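Local coordinates for protein MNMC2 (Aquifex aeolicus, PDB 3VYW) that methylates the modified wobble uridine of tRNA with S-adenosylmethionine as methyl donor, working without the oxidase domain usually fused to such enzymes, at residues L7-K17 with K290-L301. Numbering follows the deposited sequence.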
ATOM      1  N   LEU A   7      24.292   3.289  -3.618  1.00 36.52           N
ATOM      2  CA  LEU A   7      23.318   4.336  -3.456  1.00 36.85           C
ATOM      3  C   LEU A   7      23.851   5.723  -3.669  1.00 38.13           C
ATOM      4  O   LEU A   7      23.174   6.565  -4.191  1.00 37.62           O
ATOM      5  CB  LEU A   7      22.646   4.234  -2.100  1.00 30.35           C
ATOM      6  CG  LEU A   7      21.680   3.101  -1.899  1.00 26.13           C
ATOM      7  CD1 LEU A   7      21.124   3.183  -0.529  1.00 27.09           C
ATOM      8  CD2 LEU A   7      20.597   3.123  -2.921  1.00 23.61           C
ATOM      9  N   LYS A   8      25.053   5.962  -3.197  1.00 39.59           N
ATOM     10  CA  LYS A   8      25.705   7.226  -3.382  1.00 36.09           C
ATOM     11  C   LYS A   8      26.043   7.512  -4.795  1.00 42.42           C
ATOM     12  O   LYS A   8      26.009   8.622  -5.215  1.00 47.39           O
ATOM     13  CB  LYS A   8      26.932   7.307  -2.547  1.00 35.71           C
ATOM     14  CG  LYS A   8      27.823   8.410  -3.001  1.00 36.68           C
ATOM     15  CD  LYS A   8      28.603   8.935  -1.851  1.00 38.26           C
ATOM     16  CE  LYS A   8      29.910   9.486  -2.302  1.00 44.69           C
ATOM     17  NZ  LYS A   8      30.689   9.808  -1.101  1.00 57.21           N
ATOM     18  N   ASN A   9      26.440   6.488  -5.509  1.00 43.95           N
ATOM     19  CA  ASN A   9      26.706   6.603  -6.903  1.00 41.52           C
ATOM     20  C   ASN A   9      25.455   6.929  -7.630  1.00 38.11           C
ATOM     21  O   ASN A   9      25.450   7.701  -8.534  1.00 39.70           O
ATOM     22  CB  ASN A   9      27.251   5.290  -7.433  1.00 51.10           C
ATOM     23  CG  ASN A   9      28.707   5.119  -7.175  1.00 49.46           C
ATOM     24  OD1 ASN A   9      29.378   6.019  -6.730  1.00 58.17           O
ATOM     25  ND2 ASN A   9      29.200   3.954  -7.453  1.00 53.46           N
ATOM     26  N   TYR A  10      24.387   6.282  -7.242  1.00 34.72           N
ATOM     27  CA  TYR A  10      23.129   6.438  -7.888  1.00 32.55           C
ATOM     28  C   TYR A  10      22.662   7.839  -7.734  1.00 34.90           C
ATOM     29  O   TYR A  10      22.177   8.424  -8.647  1.00 39.36           O
ATOM     30  CB  TYR A  10      22.146   5.492  -7.250  1.00 33.54           C
ATOM     31  CG  TYR A  10      20.826   5.434  -7.915  1.00 34.60           C
ATOM     32  CD1 TYR A  10      20.487   4.380  -8.685  1.00 30.92           C
ATOM     33  CD2 TYR A  10      19.923   6.419  -7.749  1.00 30.44           C
ATOM     34  CE1 TYR A  10      19.282   4.320  -9.289  1.00 33.37           C
ATOM     35  CE2 TYR A  10      18.722   6.373  -8.364  1.00 32.01           C
ATOM     36  CZ  TYR A  10      18.419   5.312  -9.133  1.00 36.26           C
ATOM     37  OH  TYR A  10      17.229   5.230  -9.737  1.00 42.08           O
ATOM     38  N   LEU A  11      22.793   8.369  -6.542  1.00 35.09           N
ATOM     39  CA  LEU A  11      22.409   9.713  -6.281  1.00 34.80           C
ATOM     40  C   LEU A  11      23.225  10.700  -7.034  1.00 37.76           C
ATOM     41  O   LEU A  11      22.715  11.624  -7.585  1.00 40.70           O
ATOM     42  CB  LEU A  11      22.568  10.015  -4.814  1.00 31.46           C
ATOM     43  CG  LEU A  11      22.419  11.479  -4.522  1.00 28.88           C
ATOM     44  CD1 LEU A  11      20.982  11.864  -4.658  1.00 30.96           C
ATOM     45  CD2 LEU A  11      22.930  11.812  -3.168  1.00 25.74           C
ATOM     46  N   GLU A  12      24.524  10.518  -7.027  1.00 39.22           N
ATOM     47  CA  GLU A  12      25.385  11.430  -7.715  1.00 41.83           C
ATOM     48  C   GLU A  12      25.044  11.360  -9.159  1.00 42.61           C
ATOM     49  O   GLU A  12      24.982  12.326  -9.841  1.00 44.02           O
ATOM     50  CB  GLU A  12      26.822  11.030  -7.521  1.00 46.03           C
ATOM     51  CG  GLU A  12      27.464  11.624  -6.296  1.00 53.92           C
ATOM     52  CD  GLU A  12      28.794  11.015  -5.994  1.00 65.90           C
ATOM     53  OE1 GLU A  12      29.588  11.644  -5.303  1.00 68.41           O
ATOM     54  OE2 GLU A  12      29.054   9.903  -6.460  1.00 78.26           O
ATOM     55  N   SER A  13      24.818  10.174  -9.630  1.00 43.11           N
ATOM     56  CA  SER A  13      24.521  10.019 -10.999  1.00 42.46           C
ATOM     57  C   SER A  13      23.235  10.698 -11.385  1.00 46.80           C
ATOM     58  O   SER A  13      23.168  11.326 -12.407  1.00 53.32           O
ATOM     59  CB  SER A  13      24.501   8.547 -11.319  1.00 38.17           C
ATOM     60  OG  SER A  13      23.678   8.283 -12.394  1.00 45.75           O
ATOM     61  N   TYR A  14      22.200  10.550 -10.581  1.00 46.49           N
ATOM     62  CA  TYR A  14      20.911  11.154 -10.859  1.00 41.71           C
ATOM     63  C   TYR A  14      20.924  12.646 -10.816  1.00 38.97           C
ATOM     64  O   TYR A  14      20.259  13.284 -11.564  1.00 36.01           O
ATOM     65  CB  TYR A  14      19.854  10.614  -9.925  1.00 40.81           C
ATOM     66  CG  TYR A  14      18.485  11.210 -10.075  1.00 42.17           C
ATOM     67  CD1 TYR A  14      17.707  10.934 -11.158  1.00 40.53           C
ATOM     68  CD2 TYR A  14      17.955  12.020  -9.102  1.00 38.22           C
ATOM     69  CE1 TYR A  14      16.458  11.459 -11.284  1.00 36.63           C
ATOM     70  CE2 TYR A  14      16.709  12.539  -9.232  1.00 36.39           C
ATOM     71  CZ  TYR A  14      15.976  12.247 -10.328  1.00 39.37           C
ATOM     72  OH  TYR A  14      14.740  12.752 -10.457  1.00 39.73           O
ATOM     73  N   LEU A  15      21.661  13.209  -9.899  1.00 36.61           N
ATOM     74  CA  LEU A  15      21.704  14.643  -9.824  1.00 45.87           C
ATOM     75  C   LEU A  15      22.322  15.243 -11.067  1.00 56.80           C
ATOM     76  O   LEU A  15      21.914  16.277 -11.523  1.00 57.35           O
ATOM     77  CB  LEU A  15      22.403  15.109  -8.571  1.00 39.15           C
ATOM     78  CG  LEU A  15      21.731  14.712  -7.286  1.00 40.20           C
ATOM     79  CD1 LEU A  15      22.604  15.041  -6.108  1.00 37.87           C
ATOM     80  CD2 LEU A  15      20.346  15.288  -7.131  1.00 31.68           C
ATOM     81  N   ARG A  16      23.340  14.595 -11.597  1.00 62.99           N
ATOM     82  CA  ARG A  16      23.952  15.055 -12.817  1.00 60.47           C
ATOM     83  C   ARG A  16      22.985  14.970 -13.970  1.00 57.00           C
ATOM     84  O   ARG A  16      22.854  15.879 -14.736  1.00 55.41           O
ATOM     85  CB  ARG A  16      25.208  14.270 -13.110  1.00 64.63           C
ATOM     86  CG  ARG A  16      25.707  14.387 -14.532  1.00 70.61           C
ATOM     87  CD  ARG A  16      26.129  13.053 -15.095  1.00 70.63           C
ATOM     88  NE  ARG A  16      27.483  12.713 -14.709  1.00 77.05           N
ATOM     89  CZ  ARG A  16      28.574  13.190 -15.294  1.00 85.87           C
ATOM     90  NH1 ARG A  16      28.476  14.032 -16.304  1.00 87.75           N
ATOM     91  NH2 ARG A  16      29.767  12.810 -14.878  1.00 83.53           N
ATOM     92  N   LYS A  17      22.262  13.892 -14.074  1.00 49.93           N
ATOM     93  CA  LYS A  17      21.342  13.812 -15.155  1.00 50.56           C
ATOM     94  C   LYS A  17      20.362  14.940 -15.006  1.00 60.03           C
ATOM     95  O   LYS A  17      20.007  15.567 -15.968  1.00 67.60           O
ATOM     96  CB  LYS A  17      20.630  12.473 -15.134  1.00 48.91           C
ATOM     97  CG  LYS A  17      19.165  12.512 -15.518  1.00 56.12           C
ATOM     98  CD  LYS A  17      18.644  11.145 -15.918  1.00 45.94           C
ATOM     99  CE  LYS A  17      17.177  10.969 -15.605  1.00 49.53           C
ATOM    100  NZ  LYS A  17      16.754   9.556 -15.581  1.00 41.53           N
ATOM    101  N   LYS A 290       8.915   6.535 -13.694  1.00 39.63           N
ATOM    102  CA  LYS A 290      10.091   6.805 -12.923  1.00 38.92           C
ATOM    103  C   LYS A 290      10.594   5.654 -12.068  1.00 37.62           C
ATOM    104  O   LYS A 290       9.845   4.881 -11.559  1.00 36.79           O
ATOM    105  CB  LYS A 290       9.795   7.981 -12.051  1.00 40.47           C
ATOM    106  CG  LYS A 290      10.999   8.780 -11.681  1.00 46.72           C
ATOM    107  CD  LYS A 290      10.571  10.147 -11.234  1.00 52.47           C
ATOM    108  CE  LYS A 290      11.695  11.139 -11.363  1.00 55.13           C
ATOM    109  NZ  LYS A 290      11.420  12.122 -12.430  1.00 60.11           N
ATOM    110  N   GLU A 291      11.894   5.574 -11.915  1.00 39.30           N
ATOM    111  CA  GLU A 291      12.506   4.648 -11.008  1.00 43.20           C
ATOM    112  C   GLU A 291      12.178   5.002  -9.604  1.00 40.44           C
ATOM    113  O   GLU A 291      12.122   6.129  -9.251  1.00 43.87           O
ATOM    114  CB  GLU A 291      14.007   4.672 -11.163  1.00 50.43           C
ATOM    115  CG  GLU A 291      14.521   4.139 -12.462  1.00 58.28           C
ATOM    116  CD  GLU A 291      15.741   3.299 -12.261  1.00 71.19           C
ATOM    117  OE1 GLU A 291      15.593   2.184 -11.771  1.00 83.68           O
ATOM    118  OE2 GLU A 291      16.851   3.744 -12.561  1.00 72.82           O
ATOM    119  N   PRO A 292      11.998   3.998  -8.798  1.00 39.46           N
ATOM    120  CA  PRO A 292      11.581   4.184  -7.431  1.00 37.89           C
ATOM    121  C   PRO A 292      12.590   4.960  -6.655  1.00 36.47           C
ATOM    122  O   PRO A 292      12.211   5.758  -5.882  1.00 39.50           O
ATOM    123  CB  PRO A 292      11.510   2.773  -6.925  1.00 35.93           C
ATOM    124  CG  PRO A 292      11.062   2.026  -8.108  1.00 43.47           C
ATOM    125  CD  PRO A 292      11.578   2.706  -9.318  1.00 39.29           C
ATOM    126  N   LEU A 293      13.858   4.734  -6.868  1.00 34.89           N
ATOM    127  CA  LEU A 293      14.843   5.445  -6.111  1.00 34.86           C
ATOM    128  C   LEU A 293      14.776   6.893  -6.391  1.00 36.42           C
ATOM    129  O   LEU A 293      15.026   7.689  -5.546  1.00 37.58           O
ATOM    130  CB  LEU A 293      16.218   4.917  -6.365  1.00 32.09           C
ATOM    131  CG  LEU A 293      16.427   3.638  -5.598  1.00 34.86           C
ATOM    132  CD1 LEU A 293      17.719   3.026  -6.024  1.00 35.59           C
ATOM    133  CD2 LEU A 293      16.399   3.902  -4.122  1.00 29.13           C
ATOM    134  N   GLU A 294      14.467   7.195  -7.627  1.00 35.25           N
ATOM    135  CA  GLU A 294      14.357   8.527  -8.153  1.00 36.23           C
ATOM    136  C   GLU A 294      13.237   9.316  -7.553  1.00 33.81           C
ATOM    137  O   GLU A 294      13.344  10.469  -7.345  1.00 29.49           O
ATOM    138  CB  GLU A 294      14.172   8.441  -9.658  1.00 40.67           C
ATOM    139  CG  GLU A 294      15.456   8.559 -10.440  1.00 52.36           C
ATOM    140  CD  GLU A 294      15.319   8.132 -11.870  1.00 56.43           C
ATOM    141  OE1 GLU A 294      14.208   8.058 -12.357  1.00 59.84           O
ATOM    142  OE2 GLU A 294      16.321   7.873 -12.507  1.00 61.31           O
ATOM    143  N   ILE A 295      12.125   8.651  -7.343  1.00 30.02           N
ATOM    144  CA  ILE A 295      10.954   9.241  -6.780  1.00 31.80           C
ATOM    145  C   ILE A 295      11.255   9.648  -5.387  1.00 31.56           C
ATOM    146  O   ILE A 295      10.845  10.663  -4.942  1.00 38.65           O
ATOM    147  CB  ILE A 295       9.804   8.249  -6.790  1.00 35.54           C
ATOM    148  CG1 ILE A 295       9.304   8.078  -8.207  1.00 37.61           C
ATOM    149  CG2 ILE A 295       8.693   8.727  -5.904  1.00 35.01           C
ATOM    150  CD1 ILE A 295       8.417   6.909  -8.442  1.00 33.13           C
ATOM    151  N   LEU A 296      11.987   8.819  -4.696  1.00 26.82           N
ATOM    152  CA  LEU A 296      12.470   9.138  -3.398  1.00 26.93           C
ATOM    153  C   LEU A 296      13.422  10.303  -3.395  1.00 30.40           C
ATOM    154  O   LEU A 296      13.330  11.137  -2.557  1.00 40.27           O
ATOM    155  CB  LEU A 296      13.120   7.911  -2.765  1.00 25.44           C
ATOM    156  CG  LEU A 296      13.764   8.034  -1.384  1.00 24.74           C
ATOM    157  CD1 LEU A 296      12.785   8.479  -0.341  1.00 26.32           C
ATOM    158  CD2 LEU A 296      14.376   6.752  -0.936  1.00 18.89           C
ATOM    159  N   ILE A 297      14.348  10.353  -4.322  1.00 27.70           N
ATOM    160  CA  ILE A 297      15.289  11.429  -4.368  1.00 26.09           C
ATOM    161  C   ILE A 297      14.606  12.753  -4.615  1.00 26.28           C
ATOM    162  O   ILE A 297      14.884  13.714  -3.984  1.00 25.02           O
ATOM    163  CB  ILE A 297      16.361  11.194  -5.433  1.00 28.42           C
ATOM    164  CG1 ILE A 297      17.284  10.065  -5.034  1.00 28.75           C
ATOM    165  CG2 ILE A 297      17.179  12.436  -5.638  1.00 23.46           C
ATOM    166  CD1 ILE A 297      18.109   9.502  -6.157  1.00 24.19           C
ATOM    167  N   ASP A 298      13.652  12.769  -5.507  1.00 26.58           N
ATOM    168  CA  ASP A 298      12.936  13.954  -5.812  1.00 32.38           C
ATOM    169  C   ASP A 298      12.225  14.477  -4.613  1.00 34.21           C
ATOM    170  O   ASP A 298      12.097  15.641  -4.461  1.00 30.83           O
ATOM    171  CB  ASP A 298      11.884  13.636  -6.815  1.00 35.83           C
ATOM    172  CG  ASP A 298      12.400  13.545  -8.153  1.00 39.67           C
ATOM    173  OD1 ASP A 298      13.568  13.836  -8.336  1.00 37.69           O
ATOM    174  OD2 ASP A 298      11.626  13.162  -9.017  1.00 43.50           O
ATOM    175  N   TYR A 299      11.709  13.579  -3.806  1.00 33.57           N
ATOM    176  CA  TYR A 299      11.016  13.936  -2.601  1.00 35.17           C
ATOM    177  C   TYR A 299      11.897  14.609  -1.572  1.00 37.32           C
ATOM    178  O   TYR A 299      11.537  15.594  -0.989  1.00 31.83           O
ATOM    179  CB  TYR A 299      10.353  12.687  -2.047  1.00 34.91           C
ATOM    180  CG  TYR A 299       9.721  12.799  -0.703  1.00 32.85           C
ATOM    181  CD1 TYR A 299       8.462  13.277  -0.565  1.00 34.97           C
ATOM    182  CD2 TYR A 299      10.377  12.383   0.421  1.00 30.00           C
ATOM    183  CE1 TYR A 299       7.876  13.365   0.662  1.00 34.63           C
ATOM    184  CE2 TYR A 299       9.803  12.472   1.655  1.00 32.90           C
ATOM    185  CZ  TYR A 299       8.546  12.956   1.770  1.00 35.63           C
ATOM    186  OH  TYR A 299       7.971  13.015   2.989  1.00 35.15           O
ATOM    187  N   LEU A 300      13.069  14.056  -1.367  1.00 36.46           N
ATOM    188  CA  LEU A 300      14.008  14.596  -0.438  1.00 36.58           C
ATOM    189  C   LEU A 300      14.452  15.974  -0.843  1.00 36.41           C
ATOM    190  O   LEU A 300      14.657  16.816  -0.020  1.00 40.44           O
ATOM    191  CB  LEU A 300      15.180  13.659  -0.269  1.00 32.50           C
ATOM    192  CG  LEU A 300      14.801  12.405   0.468  1.00 36.78           C
ATOM    193  CD1 LEU A 300      15.907  11.392   0.443  1.00 34.85           C
ATOM    194  CD2 LEU A 300      14.405  12.711   1.885  1.00 35.07           C
ATOM    195  N   LEU A 301      14.590  16.191  -2.127  1.00 32.68           N
ATOM    196  CA  LEU A 301      14.910  17.483  -2.643  1.00 36.76           C
ATOM    197  C   LEU A 301      13.853  18.524  -2.392  1.00 37.90           C
ATOM    198  O   LEU A 301      14.155  19.605  -2.025  1.00 34.60           O
ATOM    199  CB  LEU A 301      15.178  17.379  -4.119  1.00 35.93           C
ATOM    200  CG  LEU A 301      16.450  16.655  -4.435  1.00 36.24           C
ATOM    201  CD1 LEU A 301      16.554  16.424  -5.900  1.00 36.20           C
ATOM    202  CD2 LEU A 301      17.625  17.439  -3.950  1.00 35.26           C
TER
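Leu-7 begins the contact, its CD2 touching Leu-293 CD1 at 4.2 Å, and from here two helices crossing at -70° show how a pair of tyrosines one turn apart can join them. Tyr-10 has CG anti to the backbone N (chi1 -174°), which carries the ring across to Leu-293; CD1 of that leucine makes a CH-pi contact over the ring's centre, 3.9 Å from its centroid. Ile-297 CD1 lies at the ring edge, and the hydroxyl gives a weak hydrogen bond to Glu-291 OE2, at the N-cap of the second helix. Leu-11 CD1 packs on Ile-297 CG2, which also lies 3.6 Å from Tyr-14 CD2. The Tyr-14 OH donates to Asp-298 OD1 at 2.7 Å, on the syn side of the carboxylate, whose OD2 forms a salt bridge with Lys-290 NZ. A phenylalanine in its place would probably keep the ring against Ile-297 but leave Asp-298 without this donor. Leu-15 CD2 meets Leu-301 CD1, and Lys-17 NZ pairs with Glu-294 OE2 at 3.5 Å. Helix 292-303 thus packs between helices 3-18 and 24-37, whose Phe-34 touches Leu-293 and Ile-297, and the loop of Pro-201 and SAM-binding Glu-202, met by Ile-295 and Pro-292.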